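Local coordinates for protein archease (Thermotoga maritima, PDB 1J5U) that probably activates the tRNA-splicing ligase RtcB by promoting its guanylylation, and binds calcium, at residues A[31-43]-A[62-76]. Residues are numbered along the deposited sequence; the frame is centred on the assembly and turned at random.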
ATOM      1  N   SER A  31      -7.170 -13.912  -1.087  1.00 18.90           N
ATOM      2  CA  SER A  31      -8.227 -13.026  -1.577  1.00 18.01           C
ATOM      3  C   SER A  31      -7.708 -11.616  -1.769  1.00 16.54           C
ATOM      4  O   SER A  31      -6.627 -11.281  -1.301  1.00 13.93           O
ATOM      5  CB  SER A  31      -9.361 -12.965  -0.549  1.00 18.28           C
ATOM      6  OG  SER A  31      -8.933 -12.216   0.582  1.00 19.60           O
ATOM      7  N   TYR A  32      -8.510 -10.812  -2.449  1.00 13.81           N
ATOM      8  CA  TYR A  32      -8.203  -9.419  -2.736  1.00 17.03           C
ATOM      9  C   TYR A  32      -8.014  -8.645  -1.439  1.00 16.09           C
ATOM     10  O   TYR A  32      -7.128  -7.809  -1.330  1.00 15.60           O
ATOM     11  CB  TYR A  32      -9.342  -8.802  -3.552  1.00 16.46           C
ATOM     12  CG  TYR A  32      -9.209  -7.316  -3.772  1.00 16.87           C
ATOM     13  CD1 TYR A  32      -8.328  -6.800  -4.730  1.00 15.11           C
ATOM     14  CD2 TYR A  32      -9.965  -6.427  -3.029  1.00 15.62           C
ATOM     15  CE1 TYR A  32      -8.214  -5.426  -4.936  1.00 17.37           C
ATOM     16  CE2 TYR A  32      -9.861  -5.053  -3.230  1.00 17.52           C
ATOM     17  CZ  TYR A  32      -8.981  -4.560  -4.181  1.00 17.30           C
ATOM     18  OH  TYR A  32      -8.884  -3.201  -4.358  1.00 17.22           O
ATOM     19  N   GLU A  33      -8.860  -8.931  -0.460  1.00 14.79           N
ATOM     20  CA  GLU A  33      -8.774  -8.266   0.829  1.00 14.52           C
ATOM     21  C   GLU A  33      -7.433  -8.559   1.510  1.00 13.59           C
ATOM     22  O   GLU A  33      -6.830  -7.665   2.109  1.00 12.13           O
ATOM     23  CB  GLU A  33      -9.914  -8.724   1.736  1.00 17.04           C
ATOM     24  CG  GLU A  33      -9.910  -8.043   3.080  1.00 20.02           C
ATOM     25  CD  GLU A  33     -11.109  -8.432   3.943  1.00 23.44           C
ATOM     26  OE1 GLU A  33     -12.027  -9.093   3.425  1.00 23.11           O
ATOM     27  OE2 GLU A  33     -11.126  -8.065   5.134  1.00 24.33           O
ATOM     28  N   GLU A  34      -6.958  -9.801   1.414  1.00 13.28           N
ATOM     29  CA  GLU A  34      -5.687 -10.152   2.047  1.00 13.86           C
ATOM     30  C   GLU A  34      -4.503  -9.487   1.327  1.00 11.62           C
ATOM     31  O   GLU A  34      -3.487  -9.215   1.947  1.00 12.70           O
ATOM     32  CB  GLU A  34      -5.494 -11.674   2.109  1.00 14.14           C
ATOM     33  CG  GLU A  34      -6.455 -12.351   3.077  1.00 18.35           C
ATOM     34  CD  GLU A  34      -6.079 -13.804   3.357  1.00 21.44           C
ATOM     35  OE1 GLU A  34      -5.214 -14.377   2.655  1.00 20.57           O
ATOM     36  OE2 GLU A  34      -6.669 -14.377   4.281  1.00 25.23           O
ATOM     37  N   LEU A  35      -4.633  -9.239   0.029  1.00 11.74           N
ATOM     38  CA  LEU A  35      -3.566  -8.538  -0.669  1.00 13.54           C
ATOM     39  C   LEU A  35      -3.522  -7.109  -0.145  1.00 12.37           C
ATOM     40  O   LEU A  35      -2.447  -6.538   0.006  1.00 11.48           O
ATOM     41  CB  LEU A  35      -3.786  -8.536  -2.178  1.00 13.13           C
ATOM     42  CG  LEU A  35      -3.754  -9.945  -2.792  1.00 15.86           C
ATOM     43  CD1 LEU A  35      -3.800  -9.816  -4.284  1.00 15.66           C
ATOM     44  CD2 LEU A  35      -2.463 -10.685  -2.370  1.00 15.32           C
ATOM     45  N   LEU A  36      -4.692  -6.521   0.125  1.00 12.94           N
ATOM     46  CA  LEU A  36      -4.714  -5.156   0.669  1.00 13.94           C
ATOM     47  C   LEU A  36      -4.143  -5.156   2.090  1.00 13.31           C
ATOM     48  O   LEU A  36      -3.507  -4.190   2.496  1.00 13.85           O
ATOM     49  CB  LEU A  36      -6.135  -4.569   0.683  1.00 13.01           C
ATOM     50  CG  LEU A  36      -6.641  -4.021  -0.668  1.00 14.49           C
ATOM     51  CD1 LEU A  36      -8.127  -3.684  -0.558  1.00 12.85           C
ATOM     52  CD2 LEU A  36      -5.842  -2.777  -1.055  1.00 12.41           C
ATOM     53  N   GLU A  37      -4.381  -6.225   2.850  1.00 11.75           N
ATOM     54  CA  GLU A  37      -3.845  -6.314   4.209  1.00 11.93           C
ATOM     55  C   GLU A  37      -2.308  -6.334   4.080  1.00 12.69           C
ATOM     56  O   GLU A  37      -1.604  -5.719   4.875  1.00 12.40           O
ATOM     57  CB  GLU A  37      -4.312  -7.610   4.906  1.00 12.46           C
ATOM     58  CG  GLU A  37      -5.798  -7.602   5.378  1.00 21.57           C
ATOM     59  CD  GLU A  37      -6.344  -9.011   5.675  1.00 26.30           C
ATOM     60  OE1 GLU A  37      -5.603  -9.830   6.228  1.00 32.06           O
ATOM     61  OE2 GLU A  37      -7.516  -9.308   5.360  1.00 32.82           O
ATOM     62  N   GLU A  38      -1.798  -7.057   3.079  1.00 11.06           N
ATOM     63  CA  GLU A  38      -0.350  -7.107   2.875  1.00 13.03           C
ATOM     64  C   GLU A  38       0.209  -5.744   2.392  1.00 12.76           C
ATOM     65  O   GLU A  38       1.319  -5.354   2.754  1.00 12.82           O
ATOM     66  CB  GLU A  38      -0.003  -8.235   1.902  1.00 13.14           C
ATOM     67  CG  GLU A  38      -0.054  -9.632   2.574  1.00 11.45           C
ATOM     68  CD  GLU A  38       0.814  -9.700   3.823  1.00 13.97           C
ATOM     69  OE1 GLU A  38       1.839  -8.990   3.859  1.00 14.68           O
ATOM     70  OE2 GLU A  38       0.488 -10.459   4.770  1.00 14.43           O
ATOM     71  N   ALA A  39      -0.556  -5.013   1.584  1.00 13.51           N
ATOM     72  CA  ALA A  39      -0.106  -3.675   1.139  1.00 13.13           C
ATOM     73  C   ALA A  39      -0.016  -2.811   2.396  1.00 13.44           C
ATOM     74  O   ALA A  39       0.928  -2.033   2.581  1.00 13.01           O
ATOM     75  CB  ALA A  39      -1.109  -3.057   0.137  1.00 12.38           C
ATOM     76  N   ARG A  40      -1.010  -2.945   3.264  1.00 13.49           N
ATOM     77  CA  ARG A  40      -1.015  -2.213   4.522  1.00 14.71           C
ATOM     78  C   ARG A  40       0.246  -2.575   5.340  1.00 15.54           C
ATOM     79  O   ARG A  40       0.951  -1.697   5.832  1.00 15.53           O
ATOM     80  CB  ARG A  40      -2.255  -2.571   5.358  1.00 14.62           C
ATOM     81  CG  ARG A  40      -2.182  -2.036   6.808  1.00 17.67           C
ATOM     82  CD  ARG A  40      -3.130  -2.826   7.742  1.00 19.55           C
ATOM     83  NE  ARG A  40      -2.682  -4.212   7.829  1.00 21.96           N
ATOM     84  CZ  ARG A  40      -3.446  -5.239   8.195  1.00 24.34           C
ATOM     85  NH1 ARG A  40      -4.718  -5.034   8.531  1.00 24.84           N
ATOM     86  NH2 ARG A  40      -2.955  -6.476   8.166  1.00 20.99           N
ATOM     87  N   ASN A  41       0.492  -3.872   5.518  1.00 13.70           N
ATOM     88  CA  ASN A  41       1.662  -4.315   6.273  1.00 15.09           C
ATOM     89  C   ASN A  41       2.956  -3.690   5.736  1.00 14.10           C
ATOM     90  O   ASN A  41       3.797  -3.251   6.510  1.00 16.90           O
ATOM     91  CB  ASN A  41       1.773  -5.854   6.246  1.00 14.19           C
ATOM     92  CG  ASN A  41       0.667  -6.527   7.028  1.00 15.05           C
ATOM     93  OD1 ASN A  41      -0.009  -5.883   7.832  1.00 13.88           O
ATOM     94  ND2 ASN A  41       0.477  -7.831   6.808  1.00 14.52           N
ATOM     95  N   ILE A  42       3.102  -3.646   4.418  1.00 13.98           N
ATOM     96  CA  ILE A  42       4.285  -3.071   3.785  1.00 14.11           C
ATOM     97  C   ILE A  42       4.453  -1.591   4.142  1.00 15.87           C
ATOM     98  O   ILE A  42       5.548  -1.161   4.538  1.00 13.79           O
ATOM     99  CB  ILE A  42       4.223  -3.222   2.229  1.00 14.45           C
ATOM    100  CG1 ILE A  42       4.377  -4.705   1.832  1.00 12.29           C
ATOM    101  CG2 ILE A  42       5.326  -2.363   1.568  1.00 16.34           C
ATOM    102  CD1 ILE A  42       4.227  -4.970   0.334  1.00 12.43           C
ATOM    103  N   LEU A  43       3.368  -0.817   4.010  1.00 14.29           N
ATOM    104  CA  LEU A  43       3.389   0.611   4.319  1.00 15.81           C
ATOM    105  C   LEU A  43       3.832   0.904   5.762  1.00 16.93           C
ATOM    106  O   LEU A  43       4.692   1.767   5.999  1.00 19.84           O
ATOM    107  CB  LEU A  43       1.991   1.243   4.046  1.00 13.97           C
ATOM    108  CG  LEU A  43       1.516   1.285   2.581  1.00 14.41           C
ATOM    109  CD1 LEU A  43       0.114   1.918   2.509  1.00 17.12           C
ATOM    110  CD2 LEU A  43       2.507   2.108   1.722  1.00 16.61           C
ATOM    111  N   LEU A  62     -15.030  -2.886  -2.888  1.00 20.15           N
ATOM    112  CA  LEU A  62     -14.396  -4.190  -2.918  1.00 22.98           C
ATOM    113  C   LEU A  62     -14.521  -4.646  -4.370  1.00 24.03           C
ATOM    114  O   LEU A  62     -15.468  -5.327  -4.747  1.00 23.99           O
ATOM    115  CB  LEU A  62     -15.108  -5.161  -1.969  1.00 25.48           C
ATOM    116  CG  LEU A  62     -14.572  -6.596  -1.849  1.00 28.31           C
ATOM    117  CD1 LEU A  62     -13.099  -6.602  -1.658  1.00 28.99           C
ATOM    118  CD2 LEU A  62     -15.251  -7.291  -0.674  1.00 30.25           C
ATOM    119  N   GLU A  63     -13.570  -4.206  -5.183  1.00 22.69           N
ATOM    120  CA  GLU A  63     -13.528  -4.534  -6.608  1.00 24.42           C
ATOM    121  C   GLU A  63     -12.166  -5.201  -6.826  1.00 22.80           C
ATOM    122  O   GLU A  63     -11.129  -4.555  -6.717  1.00 20.01           O
ATOM    123  CB  GLU A  63     -13.625  -3.249  -7.408  1.00 27.45           C
ATOM    124  CG  GLU A  63     -13.592  -3.413  -8.898  1.00 33.80           C
ATOM    125  CD  GLU A  63     -13.489  -2.073  -9.588  1.00 39.94           C
ATOM    126  OE1 GLU A  63     -14.272  -1.174  -9.200  1.00 40.70           O
ATOM    127  OE2 GLU A  63     -12.631  -1.921 -10.503  1.00 43.34           O
ATOM    128  N   GLU A  64     -12.168  -6.489  -7.139  1.00 22.16           N
ATOM    129  CA  GLU A  64     -10.914  -7.205  -7.298  1.00 22.64           C
ATOM    130  C   GLU A  64     -10.160  -6.953  -8.605  1.00 21.72           C
ATOM    131  O   GLU A  64      -9.955  -7.850  -9.421  1.00 21.80           O
ATOM    132  CB  GLU A  64     -11.194  -8.690  -7.034  1.00 26.22           C
ATOM    133  CG  GLU A  64     -11.772  -8.848  -5.619  1.00 31.59           C
ATOM    134  CD  GLU A  64     -12.733 -10.016  -5.437  1.00 37.58           C
ATOM    135  OE1 GLU A  64     -13.887  -9.940  -5.924  1.00 38.80           O
ATOM    136  OE2 GLU A  64     -12.336 -11.008  -4.789  1.00 39.83           O
ATOM    137  N   THR A  65      -9.735  -5.703  -8.781  1.00 20.02           N
ATOM    138  CA  THR A  65      -9.003  -5.296  -9.968  1.00 18.57           C
ATOM    139  C   THR A  65      -7.750  -4.528  -9.561  1.00 17.82           C
ATOM    140  O   THR A  65      -7.674  -3.963  -8.464  1.00 13.68           O
ATOM    141  CB  THR A  65      -9.830  -4.352 -10.858  1.00 19.89           C
ATOM    142  OG1 THR A  65      -9.998  -3.104 -10.174  1.00 20.03           O
ATOM    143  CG2 THR A  65     -11.202  -4.965 -11.181  1.00 18.84           C
ATOM    144  N   GLU A  66      -6.775  -4.485 -10.462  1.00 18.45           N
ATOM    145  CA  GLU A  66      -5.534  -3.779 -10.168  1.00 18.12           C
ATOM    146  C   GLU A  66      -5.819  -2.296 -10.019  1.00 19.18           C
ATOM    147  O   GLU A  66      -5.187  -1.614  -9.204  1.00 18.16           O
ATOM    148  CB  GLU A  66      -4.498  -4.037 -11.268  1.00 19.26           C
ATOM    149  CG  GLU A  66      -3.968  -5.487 -11.248  1.00 20.76           C
ATOM    150  CD  GLU A  66      -4.853  -6.450 -12.035  1.00 22.37           C
ATOM    151  OE1 GLU A  66      -5.929  -6.019 -12.514  1.00 22.14           O
ATOM    152  OE2 GLU A  66      -4.471  -7.633 -12.174  1.00 21.23           O
ATOM    153  N   ASP A  67      -6.778  -1.786 -10.794  1.00 18.83           N
ATOM    154  CA  ASP A  67      -7.126  -0.373 -10.701  1.00 18.45           C
ATOM    155  C   ASP A  67      -7.665  -0.007  -9.323  1.00 17.03           C
ATOM    156  O   ASP A  67      -7.263   1.005  -8.746  1.00 18.47           O
ATOM    157  CB  ASP A  67      -8.179   0.025 -11.750  1.00 22.34           C
ATOM    158  CG  ASP A  67      -7.605   0.111 -13.165  1.00 25.38           C
ATOM    159  OD1 ASP A  67      -6.384   0.308 -13.311  1.00 25.96           O
ATOM    160  OD2 ASP A  67      -8.389  -0.009 -14.125  1.00 27.28           O
ATOM    161  N   ALA A  68      -8.580  -0.812  -8.796  1.00 16.42           N
ATOM    162  CA  ALA A  68      -9.148  -0.515  -7.481  1.00 17.85           C
ATOM    163  C   ALA A  68      -8.047  -0.636  -6.435  1.00 16.20           C
ATOM    164  O   ALA A  68      -8.003   0.149  -5.492  1.00 16.04           O
ATOM    165  CB  ALA A  68     -10.301  -1.480  -7.141  1.00 15.75           C
ATOM    166  N   PHE A  69      -7.169  -1.629  -6.607  1.00 15.95           N
ATOM    167  CA  PHE A  69      -6.063  -1.839  -5.677  1.00 15.15           C
ATOM    168  C   PHE A  69      -5.171  -0.601  -5.655  1.00 15.09           C
ATOM    169  O   PHE A  69      -4.822  -0.081  -4.594  1.00 15.14           O
ATOM    170  CB  PHE A  69      -5.254  -3.071  -6.082  1.00 13.41           C
ATOM    171  CG  PHE A  69      -4.197  -3.466  -5.064  1.00 14.80           C
ATOM    172  CD1 PHE A  69      -2.877  -3.078  -5.226  1.00 13.34           C
ATOM    173  CD2 PHE A  69      -4.529  -4.281  -3.978  1.00 13.75           C
ATOM    174  CE1 PHE A  69      -1.877  -3.514  -4.324  1.00 13.71           C
ATOM    175  CE2 PHE A  69      -3.557  -4.715  -3.084  1.00 14.20           C
ATOM    176  CZ  PHE A  69      -2.213  -4.332  -3.262  1.00 11.19           C
ATOM    177  N   PHE A  70      -4.812  -0.143  -6.847  1.00 15.30           N
ATOM    178  CA  PHE A  70      -3.989   1.047  -7.044  1.00 17.23           C
ATOM    179  C   PHE A  70      -4.629   2.270  -6.382  1.00 16.99           C
ATOM    180  O   PHE A  70      -3.972   2.980  -5.615  1.00 16.83           O
ATOM    181  CB  PHE A  70      -3.794   1.273  -8.563  1.00 18.41           C
ATOM    182  CG  PHE A  70      -3.020   2.514  -8.917  1.00 20.68           C
ATOM    183  CD1 PHE A  70      -3.661   3.763  -9.000  1.00 20.72           C
ATOM    184  CD2 PHE A  70      -1.653   2.440  -9.175  1.00 19.23           C
ATOM    185  CE1 PHE A  70      -2.944   4.926  -9.336  1.00 22.35           C
ATOM    186  CE2 PHE A  70      -0.914   3.587  -9.510  1.00 20.97           C
ATOM    187  CZ  PHE A  70      -1.554   4.841  -9.592  1.00 22.89           C
ATOM    188  N   ASP A  71      -5.908   2.528  -6.677  1.00 16.23           N
ATOM    189  CA  ASP A  71      -6.600   3.659  -6.070  1.00 16.76           C
ATOM    190  C   ASP A  71      -6.658   3.571  -4.553  1.00 16.14           C
ATOM    191  O   ASP A  71      -6.525   4.565  -3.857  1.00 16.24           O
ATOM    192  CB  ASP A  71      -8.051   3.753  -6.567  1.00 18.97           C
ATOM    193  CG  ASP A  71      -8.134   4.136  -8.022  1.00 20.41           C
ATOM    194  OD1 ASP A  71      -7.114   4.598  -8.552  1.00 20.95           O
ATOM    195  OD2 ASP A  71      -9.216   3.983  -8.620  1.00 25.47           O
ATOM    196  N   THR A  72      -6.908   2.378  -4.042  1.00 15.71           N
ATOM    197  CA  THR A  72      -7.017   2.198  -2.595  1.00 15.08           C
ATOM    198  C   THR A  72      -5.700   2.411  -1.855  1.00 14.93           C
ATOM    199  O   THR A  72      -5.627   3.147  -0.876  1.00 15.26           O
ATOM    200  CB  THR A  72      -7.547   0.785  -2.273  1.00 14.25           C
ATOM    201  OG1 THR A  72      -8.843   0.625  -2.857  1.00 16.36           O
ATOM    202  CG2 THR A  72      -7.651   0.562  -0.762  1.00 14.72           C
ATOM    203  N   VAL A  73      -4.650   1.742  -2.310  1.00 15.45           N
ATOM    204  CA  VAL A  73      -3.379   1.871  -1.622  1.00 13.36           C
ATOM    205  C   VAL A  73      -2.857   3.317  -1.753  1.00 12.45           C
ATOM    206  O   VAL A  73      -2.297   3.862  -0.815  1.00 14.50           O
ATOM    207  CB  VAL A  73      -2.356   0.832  -2.193  1.00 12.16           C
ATOM    208  CG1 VAL A  73      -0.980   1.059  -1.608  1.00 11.97           C
ATOM    209  CG2 VAL A  73      -2.848  -0.614  -1.901  1.00  9.71           C
ATOM    210  N   ASN A  74      -3.041   3.948  -2.907  1.00 13.71           N
ATOM    211  CA  ASN A  74      -2.548   5.313  -3.020  1.00 14.12           C
ATOM    212  C   ASN A  74      -3.348   6.266  -2.169  1.00 14.64           C
ATOM    213  O   ASN A  74      -2.829   7.282  -1.730  1.00 15.19           O
ATOM    214  CB  ASN A  74      -2.483   5.768  -4.476  1.00 15.77           C
ATOM    215  CG  ASN A  74      -1.211   5.271  -5.159  1.00 16.71           C
ATOM    216  OD1 ASN A  74      -0.124   5.417  -4.607  1.00 16.04           O
ATOM    217  ND2 ASN A  74      -1.343   4.678  -6.332  1.00 15.39           N
ATOM    218  N   ASP A  75      -4.606   5.936  -1.914  1.00 14.07           N
ATOM    219  CA  ASP A  75      -5.379   6.809  -1.056  1.00 15.82           C
ATOM    220  C   ASP A  75      -4.846   6.650   0.368  1.00 14.58           C
ATOM    221  O   ASP A  75      -4.783   7.615   1.109  1.00 15.66           O
ATOM    222  CB  ASP A  75      -6.872   6.489  -1.090  1.00 16.28           C
ATOM    223  CG  ASP A  75      -7.668   7.523  -0.320  1.00 18.88           C
ATOM    224  OD1 ASP A  75      -8.193   7.224   0.764  1.00 17.41           O
ATOM    225  OD2 ASP A  75      -7.702   8.665  -0.793  1.00 19.25           O
ATOM    226  N   TRP A  76      -4.424   5.437   0.734  1.00 14.07           N
ATOM    227  CA  TRP A  76      -3.851   5.203   2.055  1.00 14.67           C
ATOM    228  C   TRP A  76      -2.565   6.019   2.235  1.00 14.97           C
ATOM    229  O   TRP A  76      -2.274   6.494   3.324  1.00 14.54           O
ATOM    230  CB  TRP A  76      -3.492   3.731   2.270  1.00 14.84           C
ATOM    231  CG  TRP A  76      -4.655   2.791   2.361  1.00 13.70           C
ATOM    232  CD1 TRP A  76      -5.990   3.119   2.422  1.00 14.56           C
ATOM    233  CD2 TRP A  76      -4.590   1.363   2.376  1.00 14.92           C
ATOM    234  NE1 TRP A  76      -6.752   1.981   2.469  1.00 12.99           N
ATOM    235  CE2 TRP A  76      -5.919   0.885   2.445  1.00 14.93           C
ATOM    236  CE3 TRP A  76      -3.528   0.432   2.344  1.00 14.06           C
ATOM    237  CZ2 TRP A  76      -6.225  -0.487   2.481  1.00 14.84           C
ATOM    238  CZ3 TRP A  76      -3.837  -0.941   2.385  1.00 13.27           C
ATOM    239  CH2 TRP A  76      -5.175  -1.380   2.451  1.00 15.20           C
TER
HETATM  240  O   HOH W   1     -10.397  -1.616  -2.738  1.00 15.91           O
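L36 and F69 interlock where segments 32-43 and 66-76 of two helices pack side by side, running in roughly the same direction with a crossing angle of -32°. Each is a knob in a hole of the opposite helix: L36 sits among F69, T72, V73 and W76, while F69 fills the space bounded by Y32, L35, L36 and A39. The two side chains run antiparallel alongside each other, with L36 CD2 3.5 Å from F69 CD2. One turn on, A39 CB packs 3.6 Å from V73 CG2. L43 CD1 closes this apolar row, reaching the rim of the W76 indole at CE3 (3.9 Å) and crossing that side chain at about a right angle. The indole also turns its edge to the helix backbone, CZ3 standing 3.3 Å from L36 O.

Aromatic and polar contacts meet at Y32. With CG anti to the backbone N (chi1 173°), its ring lies against the loop 62-65, with the inverse gamma turn centred on E64 at one face. E64 CA makes a CH-pi contact with that face, 4.0 Å from the ring centroid, and E63 O lies over its rim; L62 CD1 meets the ring edge at CD2. No direct hydrogen bond joins the segments; instead a water lies 2.7 Å from Y32 OH and donates to T72 OG1, whose hydroxyl in turn bonds to A68 O. A leucine at Y32 would probably leave this water without its link between the helices and the loop without its aromatic cover.

Beyond this interface, F69 touches strands 23-29 and 113-124 and L35 strand 113-124, whereas L36 and W76 touch strand 95-105, so the helix pair is packed between the two antiparallel sheets.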